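Local coordinates for protein 3-dehydroshikimate dehydratase (Pseudomonas putida, PDB 5HMQ) that dehydrates 3-dehydroshikimate to protocatechuate with the help of a divalent metal cation, in the degradation of quinate and shikimate, at residues C[19-24]-C[53-58]; C[194-199]-C[218-223]; C[366-371]-C[412-417]; C[544-549]-C[618-623]. All blocks are in the same frame, centred on the assembly; numbering follows the deposited sequence.

Contact 1 (C[19-24]-C[53-58]); sequences KLEAIA and ADLGIA
With chi1 at -66°, L55 holds CG beside its backbone N, and the extended second torsion carries the isobutyl fork towards helix 16-25, where it rides over L20 and E21. I57 is turned differently: its CG1 sits between the backbone N and the carbonyl carbon (chi1 59°), which sends CD1 towards L20 and I23 while CG2, on the other branch, faces A24. On L55, CD1 lies 3.8 Å from L20 CB and packs on the backbone of the same helical turn, 3.6 Å from L20 O. Its other methyl, CD2, meets E21 CG at 4.0 Å, the two side chains crossing at a slant. A24 CB sits against both residues, 3.8 Å from L55 CB and 3.8 Å from CG2, the shorter branch of I57. Beyond it, I57 CD1 meets I23 CG2 at 4.2 Å, the two side chains crossing at about a right angle. The interface therefore rests on van der Waals contact alone. A Schellman motif ends the helix at G56, the C-prime residue with positive phi, with I57 N bonded to C52 O, and the chain turns so that L55 and I57 both face helix 16-25. Helix 16-25 and the end of helix 45-55 belong to the outer layer of the TIM barrel, and I57 lies in the turn that leads into strand 58-66; L20 also touches M51 and C52, and strand 30-34 lies beneath, where V31 receives L20, I23 and I57.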
loop_
_atom_site.group_PDB
_atom_site.type_symbol
_atom_site.label_atom_id
_atom_site.label_comp_id
_atom_site.label_asym_id
_atom_site.label_seq_id
_atom_site.Cartn_x
_atom_site.Cartn_y
_atom_site.Cartn_z
ATOM N N LYS C 19 -9.617 1.250 14.811
ATOM C CA LYS C 19 -9.314 2.671 14.665
ATOM C C LYS C 19 -9.170 3.343 16.024
ATOM O O LYS C 19 -8.201 4.070 16.270
ATOM C CB LYS C 19 -10.398 3.363 13.838
ATOM C CG LYS C 19 -10.460 2.928 12.383
ATOM C CD LYS C 19 -11.521 3.707 11.614
ATOM C CE LYS C 19 -11.614 3.237 10.168
ATOM N NZ LYS C 19 -12.530 4.084 9.349
ATOM N N LEU C 20 -10.119 3.090 16.932
ATOM C CA LEU C 20 -10.091 3.757 18.229
ATOM C C LEU C 20 -8.858 3.362 19.029
ATOM O O LEU C 20 -8.262 4.205 19.711
ATOM C CB LEU C 20 -11.359 3.438 19.023
ATOM C CG LEU C 20 -12.686 3.898 18.422
ATOM C CD1 LEU C 20 -13.844 3.377 19.254
ATOM C CD2 LEU C 20 -12.726 5.416 18.325
ATOM N N GLU C 21 -8.455 2.087 18.963
ATOM C CA GLU C 21 -7.237 1.684 19.663
ATOM C C GLU C 21 -6.004 2.326 19.047
ATOM O O GLU C 21 -5.117 2.783 19.772
ATOM C CB GLU C 21 -7.098 0.160 19.693
ATOM C CG GLU C 21 -8.112 -0.504 20.606
ATOM C CD GLU C 21 -8.107 -2.025 20.462
ATOM O OE1 GLU C 21 -7.211 -2.550 19.774
ATOM O OE2 GLU C 21 -8.953 -2.680 21.084
ATOM N N ALA C 22 -5.931 2.377 17.717
ATOM C CA ALA C 22 -4.797 3.033 17.069
ATOM C C ALA C 22 -4.754 4.524 17.399
ATOM O O ALA C 22 -3.678 5.088 17.635
ATOM C CB ALA C 22 -4.858 2.817 15.556
ATOM N N ILE C 23 -5.918 5.178 17.411
ATOM C CA ILE C 23 -5.975 6.604 17.722
ATOM C C ILE C 23 -5.453 6.862 19.132
ATOM O O ILE C 23 -4.654 7.777 19.360
ATOM C CB ILE C 23 -7.412 7.129 17.545
ATOM C CG1 ILE C 23 -7.797 7.145 16.065
ATOM C CG2 ILE C 23 -7.556 8.515 18.144
ATOM C CD1 ILE C 23 -9.273 7.360 15.817
ATOM N N ALA C 24 -5.884 6.044 20.095
ATOM C CA ALA C 24 -5.405 6.199 21.466
ATOM C C ALA C 24 -3.924 5.859 21.579
ATOM O O ALA C 24 -3.169 6.577 22.247
ATOM C CB ALA C 24 -6.231 5.330 22.416
ATOM N N ALA C 53 -13.974 5.710 26.541
ATOM C CA ALA C 53 -13.665 5.954 27.947
ATOM C C ALA C 53 -12.584 5.005 28.447
ATOM O O ALA C 53 -11.679 5.416 29.184
ATOM C CB ALA C 53 -14.932 5.822 28.791
ATOM N N ASP C 54 -12.666 3.728 28.062
ATOM C CA ASP C 54 -11.650 2.759 28.466
ATOM C C ASP C 54 -10.287 3.087 27.865
ATOM O O ASP C 54 -9.252 2.855 28.500
ATOM C CB ASP C 54 -12.090 1.348 28.078
ATOM C CG ASP C 54 -13.312 0.887 28.854
ATOM O OD1 ASP C 54 -13.639 1.525 29.875
ATOM O OD2 ASP C 54 -13.942 -0.111 28.445
ATOM N N LEU C 55 -10.261 3.609 26.638
ATOM C CA LEU C 55 -8.995 3.942 25.999
ATOM C C LEU C 55 -8.473 5.316 26.396
ATOM O O LEU C 55 -7.327 5.642 26.070
ATOM C CB LEU C 55 -9.129 3.867 24.478
ATOM C CG LEU C 55 -9.401 2.473 23.909
ATOM C CD1 LEU C 55 -9.892 2.562 22.471
ATOM C CD2 LEU C 55 -8.153 1.610 24.004
ATOM N N GLY C 56 -9.272 6.116 27.099
ATOM C CA GLY C 56 -8.835 7.428 27.529
ATOM C C GLY C 56 -8.892 8.511 26.480
ATOM O O GLY C 56 -8.158 9.498 26.585
ATOM N N ILE C 57 -9.740 8.362 25.465
ATOM C CA ILE C 57 -9.920 9.389 24.448
ATOM C C ILE C 57 -11.370 9.847 24.477
ATOM O O ILE C 57 -12.285 9.067 24.757
ATOM C CB ILE C 57 -9.524 8.900 23.036
ATOM C CG1 ILE C 57 -10.365 7.687 22.626
ATOM C CG2 ILE C 57 -8.037 8.581 22.976
ATOM C CD1 ILE C 57 -10.123 7.230 21.201
ATOM N N ALA C 58 -11.572 11.129 24.193
ATOM C CA ALA C 58 -12.902 11.713 24.149
ATOM C C ALA C 58 -13.446 11.692 22.726
ATOM O O ALA C 58 -12.691 11.667 21.752
ATOM C CB ALA C 58 -12.880 13.149 24.676
#

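Contact 2 (C[194-199]-C[218-223]); sequences MADAPI and GEMDMA
The carboxylate of D196 is directed at the backbone of residues 218-220 and is gripped at both oxygens. Its CG lies anti to the backbone N (chi1 -155°), which swings the group across to the other loop. OD1 takes M220 N on its syn lone pair at 3.0 Å, and the same oxygen accepts A197 N from above the carboxylate plane. OD2 receives a weak bond from G218 N at 2.9 Å, as well as a bond from G216 N, and a water donates to both D196 OD2 and M220 O. E219 answers from the opposite loop: its extended chain runs obliquely across I199, and OE2 is met on the anti side by I199 N at 2.8 Å. Between these anchors the nearly straight bond from E219 N to A197 O, 3.0 Å long, ties the backbones together. The selenomethionines are arranged otherwise. M194 and M222, both bent, slide past each other in opposite directions with M194 CE 3.8 Å from M222 SE, while the extended M220 slides past D196 in the opposite direction and brings SE to A197 CB. Such loops after a strand's C-terminal end are where TIM barrels build their active sites, and M194 directly follows the metal ligand Q193, with A195 close to the ligands D167 and E241.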
loop_
_atom_site.group_PDB
_atom_site.type_symbol
_atom_site.label_atom_id
_atom_site.label_comp_id
_atom_site.label_asym_id
_atom_site.label_seq_id
_atom_site.Cartn_x
_atom_site.Cartn_y
_atom_site.Cartn_z
HETATM N N MSE C 194 -7.677 20.055 10.198
HETATM C CA MSE C 194 -6.527 20.271 9.330
HETATM C C MSE C 194 -6.462 19.175 8.275
HETATM O O MSE C 194 -6.586 17.993 8.591
HETATM C CB MSE C 194 -5.228 20.305 10.136
HETATM C CG MSE C 194 -5.209 21.334 11.253
HETATM SE SE MSE C 194 -5.547 23.167 10.669
HETATM C CE MSE C 194 -4.039 23.409 9.455
ATOM N N ALA C 195 -6.279 19.575 7.019
ATOM C CA ALA C 195 -6.118 18.623 5.925
ATOM C C ALA C 195 -5.221 19.254 4.875
ATOM O O ALA C 195 -5.559 20.309 4.329
ATOM C CB ALA C 195 -7.469 18.237 5.321
ATOM N N ASP C 196 -4.114 18.594 4.562
ATOM C CA ASP C 196 -3.194 19.063 3.538
ATOM C C ASP C 196 -3.486 18.356 2.219
ATOM O O ASP C 196 -4.224 17.369 2.164
ATOM C CB ASP C 196 -1.745 18.827 3.981
ATOM C CG ASP C 196 -0.766 19.771 3.312
ATOM O OD1 ASP C 196 -1.191 20.535 2.422
ATOM O OD2 ASP C 196 0.427 19.753 3.681
ATOM N N ALA C 197 -2.888 18.874 1.143
ATOM C CA ALA C 197 -3.107 18.324 -0.191
ATOM C C ALA C 197 -2.120 18.907 -1.194
ATOM O O ALA C 197 -1.634 20.032 -1.009
ATOM C CB ALA C 197 -4.538 18.596 -0.660
ATOM N N PRO C 198 -1.801 18.183 -2.265
ATOM C CA PRO C 198 -1.074 18.804 -3.375
ATOM C C PRO C 198 -1.957 19.803 -4.103
ATOM O O PRO C 198 -3.180 19.653 -4.167
ATOM C CB PRO C 198 -0.717 17.615 -4.273
ATOM C CG PRO C 198 -1.795 16.622 -3.999
ATOM C CD PRO C 198 -2.103 16.766 -2.531
ATOM N N ILE C 199 -1.325 20.838 -4.648
ATOM C CA ILE C 199 -2.050 21.838 -5.425
ATOM C C ILE C 199 -2.306 21.263 -6.813
ATOM O O ILE C 199 -1.368 21.001 -7.574
ATOM C CB ILE C 199 -1.275 23.159 -5.506
ATOM C CG1 ILE C 199 -0.970 23.688 -4.105
ATOM C CG2 ILE C 199 -2.087 24.187 -6.272
ATOM C CD1 ILE C 199 -2.188 23.846 -3.218
ATOM N N GLY C 218 1.542 17.655 1.942
ATOM C CA GLY C 218 1.120 18.294 0.711
ATOM C C GLY C 218 1.857 19.602 0.521
ATOM O O GLY C 218 2.981 19.751 1.006
ATOM N N GLU C 219 1.246 20.561 -0.175
ATOM C CA GLU C 219 1.907 21.834 -0.436
ATOM C C GLU C 219 1.040 23.024 -0.036
ATOM O O GLU C 219 1.285 24.143 -0.497
ATOM C CB GLU C 219 2.336 21.940 -1.902
ATOM C CG GLU C 219 1.408 21.252 -2.874
ATOM C CD GLU C 219 2.085 20.918 -4.190
ATOM O OE1 GLU C 219 3.306 21.149 -4.312
ATOM O OE2 GLU C 219 1.395 20.420 -5.102
HETATM N N MSE C 220 0.039 22.808 0.809
HETATM C CA MSE C 220 -0.761 23.907 1.337
HETATM C C MSE C 220 -0.094 24.511 2.568
HETATM O O MSE C 220 0.684 23.846 3.253
HETATM C CB MSE C 220 -2.175 23.435 1.676
HETATM C CG MSE C 220 -3.033 23.145 0.459
HETATM SE SE MSE C 220 -4.762 22.370 0.917
HETATM C CE MSE C 220 -5.638 22.557 -0.816
ATOM N N ASP C 221 -0.402 25.777 2.843
ATOM C CA ASP C 221 0.220 26.516 3.940
ATOM C C ASP C 221 -0.618 26.300 5.195
ATOM O O ASP C 221 -1.502 27.092 5.529
ATOM C CB ASP C 221 0.346 27.992 3.582
ATOM C CG ASP C 221 1.085 28.792 4.638
ATOM O OD1 ASP C 221 1.764 28.181 5.488
ATOM O OD2 ASP C 221 0.989 30.036 4.615
HETATM N N MSE C 222 -0.328 25.209 5.898
HETATM C CA MSE C 222 -1.058 24.826 7.104
HETATM C C MSE C 222 -0.879 25.838 8.228
HETATM O O MSE C 222 -1.845 26.253 8.871
HETATM C CB MSE C 222 -0.588 23.453 7.575
HETATM C CG MSE C 222 -0.750 22.372 6.526
HETATM SE SE MSE C 222 -2.502 21.558 6.566
HETATM C CE MSE C 222 -3.376 22.394 5.089
ATOM N N ALA C 223 0.378 26.223 8.468
ATOM C CA ALA C 223 0.669 27.171 9.540
ATOM C C ALA C 223 0.015 28.519 9.273
ATOM O O ALA C 223 -0.448 29.187 10.204
ATOM C CB ALA C 223 2.180 27.329 9.706
HETATM O O HOH W 1 2.316 21.820 4.138
#

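Contact 3 (C[366-371]-C[412-417]); sequences ATALRV and YLVEQG
A368 and Y412 stand opposite each other in a parallel pairing of two strands, their CA atoms 4.3 Å apart, and the backbone bonds fall into the alternating pattern of such a pair. Y412 N donates to T367 O and L369 N to Y412 O, so that Y412 is held between T367 and L369. V414 is held in the same way by L369 O and V371 N. The bond from V414 N to L369 O, at 3.1 Å, lies nearly along the C=O axis, while Y412 N approaches T367 O from 30° out of the carbonyl plane. Among apolar contacts, on the face of A368 and V414, A368 CB touches V414 CG2 at 3.7 Å and meets the edge of the Y412 ring, whose chi1 of -51° turns it back along the neighbouring strand; A366 CB reaches CE2 of that ring obliquely at 3.4 Å. On the side of L413, its CB meets V371 CG2 at 4.1 Å. One side chain bonds across: Q416 NE2 donates to V371 O at 2.9 Å, in the plane of its amide. R370 instead forms salt bridges to E299 and D340; Y412 OH bonds to E302, E415 to Q374. Main-chain bonds, independent of sequence, thus join the strands, and strand 363-371 extends the sheet by its own backbone bonds to strand 295-304, whose carboxylates meet R370 and Y412.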
loop_
_atom_site.group_PDB
_atom_site.type_symbol
_atom_site.label_atom_id
_atom_site.label_comp_id
_atom_site.label_asym_id
_atom_site.label_seq_id
_atom_site.Cartn_x
_atom_site.Cartn_y
_atom_site.Cartn_z
ATOM N N ALA C 366 22.476 2.055 5.939
ATOM C CA ALA C 366 22.592 3.154 6.886
ATOM C C ALA C 366 23.302 4.329 6.235
ATOM O O ALA C 366 24.086 4.161 5.296
ATOM C CB ALA C 366 23.336 2.725 8.152
ATOM N N THR C 367 23.015 5.521 6.752
ATOM C CA THR C 367 23.690 6.748 6.356
ATOM C C THR C 367 24.082 7.510 7.607
ATOM O O THR C 367 23.232 7.780 8.464
ATOM C CB THR C 367 22.801 7.630 5.473
ATOM O OG1 THR C 367 22.475 6.930 4.268
ATOM C CG2 THR C 367 23.516 8.927 5.124
ATOM N N ALA C 368 25.367 7.837 7.721
ATOM C CA ALA C 368 25.837 8.714 8.783
ATOM C C ALA C 368 25.786 10.156 8.301
ATOM O O ALA C 368 26.352 10.489 7.252
ATOM C CB ALA C 368 27.255 8.352 9.222
ATOM N N LEU C 369 25.099 11.002 9.062
ATOM C CA LEU C 369 24.970 12.413 8.740
ATOM C C LEU C 369 25.925 13.223 9.608
ATOM O O LEU C 369 26.079 12.947 10.804
ATOM C CB LEU C 369 23.531 12.875 8.968
ATOM C CG LEU C 369 22.429 11.972 8.427
ATOM C CD1 LEU C 369 21.088 12.429 8.992
ATOM C CD2 LEU C 369 22.409 11.951 6.894
ATOM N N ARG C 370 26.552 14.234 9.009
ATOM C CA ARG C 370 27.388 15.156 9.770
ATOM C C ARG C 370 26.494 16.200 10.415
ATOM O O ARG C 370 25.950 17.066 9.727
ATOM C CB ARG C 370 28.428 15.817 8.876
ATOM C CG ARG C 370 29.594 14.938 8.484
ATOM C CD ARG C 370 30.792 15.786 8.104
ATOM N NE ARG C 370 31.856 14.989 7.504
ATOM C CZ ARG C 370 32.103 14.930 6.200
ATOM N NH1 ARG C 370 31.362 15.625 5.346
ATOM N NH2 ARG C 370 33.098 14.177 5.749
ATOM N N VAL C 371 26.336 16.125 11.731
ATOM C CA VAL C 371 25.504 17.061 12.474
ATOM C C VAL C 371 26.396 17.881 13.394
ATOM O O VAL C 371 27.357 17.359 13.973
ATOM C CB VAL C 371 24.390 16.343 13.264
ATOM C CG1 VAL C 371 23.436 15.645 12.308
ATOM C CG2 VAL C 371 24.977 15.351 14.257
ATOM N N TYR C 412 22.899 7.543 11.466
ATOM C CA TYR C 412 23.851 7.847 12.527
ATOM C C TYR C 412 24.047 9.352 12.655
ATOM O O TYR C 412 24.157 10.068 11.656
ATOM C CB TYR C 412 25.204 7.189 12.262
ATOM C CG TYR C 412 25.152 5.712 11.959
ATOM C CD1 TYR C 412 24.743 4.796 12.917
ATOM C CD2 TYR C 412 25.553 5.231 10.722
ATOM C CE1 TYR C 412 24.709 3.443 12.642
ATOM C CE2 TYR C 412 25.532 3.886 10.442
ATOM C CZ TYR C 412 25.107 2.995 11.400
ATOM O OH TYR C 412 25.080 1.650 11.111
ATOM N N LEU C 413 24.103 9.826 13.896
ATOM C CA LEU C 413 24.307 11.240 14.194
ATOM C C LEU C 413 25.767 11.423 14.594
ATOM O O LEU C 413 26.132 11.234 15.758
ATOM C CB LEU C 413 23.353 11.701 15.291
ATOM C CG LEU C 413 21.882 11.363 15.038
ATOM C CD1 LEU C 413 21.010 11.818 16.196
ATOM C CD2 LEU C 413 21.409 11.979 13.728
ATOM N N VAL C 414 26.603 11.799 13.629
ATOM C CA VAL C 414 28.045 11.896 13.826
ATOM C C VAL C 414 28.407 13.356 14.046
ATOM O O VAL C 414 28.175 14.204 13.174
ATOM C CB VAL C 414 28.814 11.313 12.631
ATOM C CG1 VAL C 414 30.312 11.471 12.838
ATOM C CG2 VAL C 414 28.452 9.849 12.439
ATOM N N GLU C 415 28.973 13.647 15.215
ATOM C CA GLU C 415 29.508 14.961 15.536
ATOM C C GLU C 415 31.010 14.978 15.272
ATOM O O GLU C 415 31.755 14.170 15.836
ATOM C CB GLU C 415 29.203 15.322 16.991
ATOM C CG GLU C 415 28.928 16.801 17.228
ATOM C CD GLU C 415 28.440 17.079 18.640
ATOM O OE1 GLU C 415 29.145 16.700 19.600
ATOM O OE2 GLU C 415 27.344 17.661 18.792
ATOM N N GLN C 416 31.436 15.879 14.397
ATOM C CA GLN C 416 32.828 16.259 14.193
ATOM C C GLN C 416 33.557 16.508 15.515
ATOM O O GLN C 416 33.060 17.244 16.372
ATOM C CB GLN C 416 32.896 17.519 13.309
ATOM C CG GLN C 416 31.965 18.686 13.728
ATOM C CD GLN C 416 30.482 18.327 13.720
ATOM O OE1 GLN C 416 30.023 17.542 12.887
ATOM N NE2 GLN C 416 29.742 18.860 14.682
ATOM N N GLY C 417 34.734 15.912 15.702
ATOM C CA GLY C 417 35.381 15.079 14.699
ATOM C C GLY C 417 36.796 14.731 15.123
ATOM O O GLY C 417 37.498 13.986 14.440
#

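Contact 4 (C[544-549]-C[618-623]); sequences PLLEIP and AVRLAA
The tighter part of the contact centres on A623, against whose CB lies L546 CD1 at 4.0 Å. CG of the leucine sits beside its backbone N (chi1 -54°), which aims CD1 into the notch between A623 and R620. The same methyl group touches the aliphatic stem of R620, 4.0 Å from its CG, and the two side chains cross at a slant. A623 CB also lies 3.8 Å from E547 O. Packing eases towards the preceding turn of the helix, where I548 CG2 only just meets V619 CG1 at 4.2 Å. Polar ends play no part in the interface. The E547 chain leads away from the helix into solvent. R620 bends at chi3, so that only its stem joins the leucine while the guanidinium end turns off; its side chain comes within about 7 Å of the bound magnesium ion. The loop is fixed independently by I548 N bonding to N574. Helix 617-625 thus leans on the loop between helices 531-541 and 550-559, above strands 585-590 and 576-579: Y590 backs both L546 and R620, L576 lies against I548 and V619, and Y552 and Y553 of helix 550-559 close the side next to V619 and I548.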
loop_
_atom_site.group_PDB
_atom_site.type_symbol
_atom_site.label_atom_id
_atom_site.label_comp_id
_atom_site.label_asym_id
_atom_site.label_seq_id
_atom_site.Cartn_x
_atom_site.Cartn_y
_atom_site.Cartn_z
ATOM N N PRO C 544 30.915 1.468 -16.314
ATOM C CA PRO C 544 29.959 1.334 -17.433
ATOM C C PRO C 544 29.036 2.540 -17.574
ATOM O O PRO C 544 27.822 2.488 -17.330
ATOM C CB PRO C 544 29.205 0.053 -17.064
ATOM C CG PRO C 544 29.215 0.046 -15.584
ATOM C CD PRO C 544 30.527 0.647 -15.154
ATOM N N LEU C 545 29.620 3.665 -17.980
ATOM C CA LEU C 545 28.841 4.867 -18.235
ATOM C C LEU C 545 27.982 4.688 -19.488
ATOM O O LEU C 545 28.330 3.942 -20.409
ATOM C CB LEU C 545 29.770 6.072 -18.379
ATOM C CG LEU C 545 30.713 6.302 -17.202
ATOM C CD1 LEU C 545 31.881 7.167 -17.651
ATOM C CD2 LEU C 545 29.989 6.947 -16.025
ATOM N N LEU C 546 26.864 5.409 -19.530
ATOM C CA LEU C 546 25.886 5.219 -20.593
ATOM C C LEU C 546 26.351 5.829 -21.910
ATOM O O LEU C 546 27.064 6.837 -21.940
ATOM C CB LEU C 546 24.551 5.840 -20.204
ATOM C CG LEU C 546 23.950 5.388 -18.877
ATOM C CD1 LEU C 546 22.658 6.133 -18.611
ATOM C CD2 LEU C 546 23.710 3.888 -18.905
ATOM N N GLU C 547 25.920 5.209 -23.006
ATOM C CA GLU C 547 26.105 5.756 -24.344
ATOM C C GLU C 547 24.893 6.595 -24.717
ATOM O O GLU C 547 23.757 6.111 -24.672
ATOM C CB GLU C 547 26.292 4.640 -25.375
ATOM C CG GLU C 547 26.341 5.138 -26.817
ATOM C CD GLU C 547 26.639 4.034 -27.811
ATOM O OE1 GLU C 547 27.386 3.098 -27.457
ATOM O OE2 GLU C 547 26.107 4.091 -28.940
ATOM N N ILE C 548 25.136 7.840 -25.089
ATOM C CA ILE C 548 24.079 8.798 -25.398
ATOM C C ILE C 548 23.952 8.890 -26.915
ATOM O O ILE C 548 24.970 9.081 -27.595
ATOM C CB ILE C 548 24.373 10.179 -24.786
ATOM C CG1 ILE C 548 24.615 10.049 -23.281
ATOM C CG2 ILE C 548 23.226 11.135 -25.054
ATOM C CD1 ILE C 548 23.482 9.379 -22.534
ATOM N N PRO C 549 22.751 8.758 -27.476
ATOM C CA PRO C 549 22.619 8.730 -28.935
ATOM C C PRO C 549 22.959 10.074 -29.561
ATOM O O PRO C 549 22.929 11.125 -28.915
ATOM C CB PRO C 549 21.144 8.372 -29.157
ATOM C CG PRO C 549 20.681 7.789 -27.857
ATOM C CD PRO C 549 21.473 8.487 -26.799
ATOM N N ALA C 618 14.305 11.276 -19.473
ATOM C CA ALA C 618 13.826 10.454 -20.579
ATOM C C ALA C 618 14.989 9.903 -21.390
ATOM O O ALA C 618 14.954 8.755 -21.847
ATOM C CB ALA C 618 12.884 11.265 -21.468
ATOM N N VAL C 619 16.035 10.711 -21.572
ATOM C CA VAL C 619 17.199 10.266 -22.329
ATOM C C VAL C 619 17.952 9.192 -21.554
ATOM O O VAL C 619 18.431 8.208 -22.132
ATOM C CB VAL C 619 18.098 11.472 -22.663
ATOM C CG1 VAL C 619 19.453 11.014 -23.186
ATOM C CG2 VAL C 619 17.406 12.393 -23.657
ATOM N N ARG C 620 18.070 9.363 -20.234
ATOM C CA ARG C 620 18.716 8.351 -19.402
ATOM C C ARG C 620 17.964 7.027 -19.446
ATOM O O ARG C 620 18.580 5.960 -19.568
ATOM C CB ARG C 620 18.839 8.851 -17.962
ATOM C CG ARG C 620 19.403 7.814 -16.998
ATOM C CD ARG C 620 19.420 8.319 -15.561
ATOM N NE ARG C 620 18.096 8.673 -15.053
ATOM C CZ ARG C 620 17.199 7.796 -14.614
ATOM N NH1 ARG C 620 17.473 6.498 -14.623
ATOM N NH2 ARG C 620 16.025 8.218 -14.165
ATOM N N LEU C 621 16.632 7.072 -19.352
ATOM C CA LEU C 621 15.849 5.840 -19.349
ATOM C C LEU C 621 15.980 5.099 -20.674
ATOM O O LEU C 621 16.081 3.866 -20.697
ATOM C CB LEU C 621 14.383 6.151 -19.052
ATOM C CG LEU C 621 14.058 6.617 -17.632
ATOM C CD1 LEU C 621 12.656 7.209 -17.570
ATOM C CD2 LEU C 621 14.196 5.464 -16.649
ATOM N N ALA C 622 15.988 5.835 -21.788
ATOM C CA ALA C 622 16.169 5.201 -23.089
ATOM C C ALA C 622 17.540 4.546 -23.193
ATOM O O ALA C 622 17.675 3.457 -23.762
ATOM C CB ALA C 622 15.975 6.227 -24.204
ATOM N N ALA C 623 18.570 5.200 -22.650
ATOM C CA ALA C 623 19.919 4.642 -22.698
ATOM C C ALA C 623 20.019 3.360 -21.879
ATOM O O ALA C 623 20.576 2.358 -22.344
ATOM C CB ALA C 623 20.931 5.676 -22.205
#

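In the fold
Contacts 1 and 2 belong to the same TIM barrel but to different layers: the first joins an outer helix to the end of the next and the turn after it by apolar packing and is only partly buried, whereas the second is a buried, hydrogen-bonded loop pair beside the catalytic metal. Contact 3, also buried, relies on backbone bonding of neighbouring strands in the dioxygenase-like part. Contact 4 resembles contact 1 in its few apolar touches but pairs a loop with a helix. The two contacts that involve a helix surface rest on side chains, whereas the strand pair and the loop pair are held by main-chain bonds, with carboxylates added in contact 2 and one glutamine amide in contact 3.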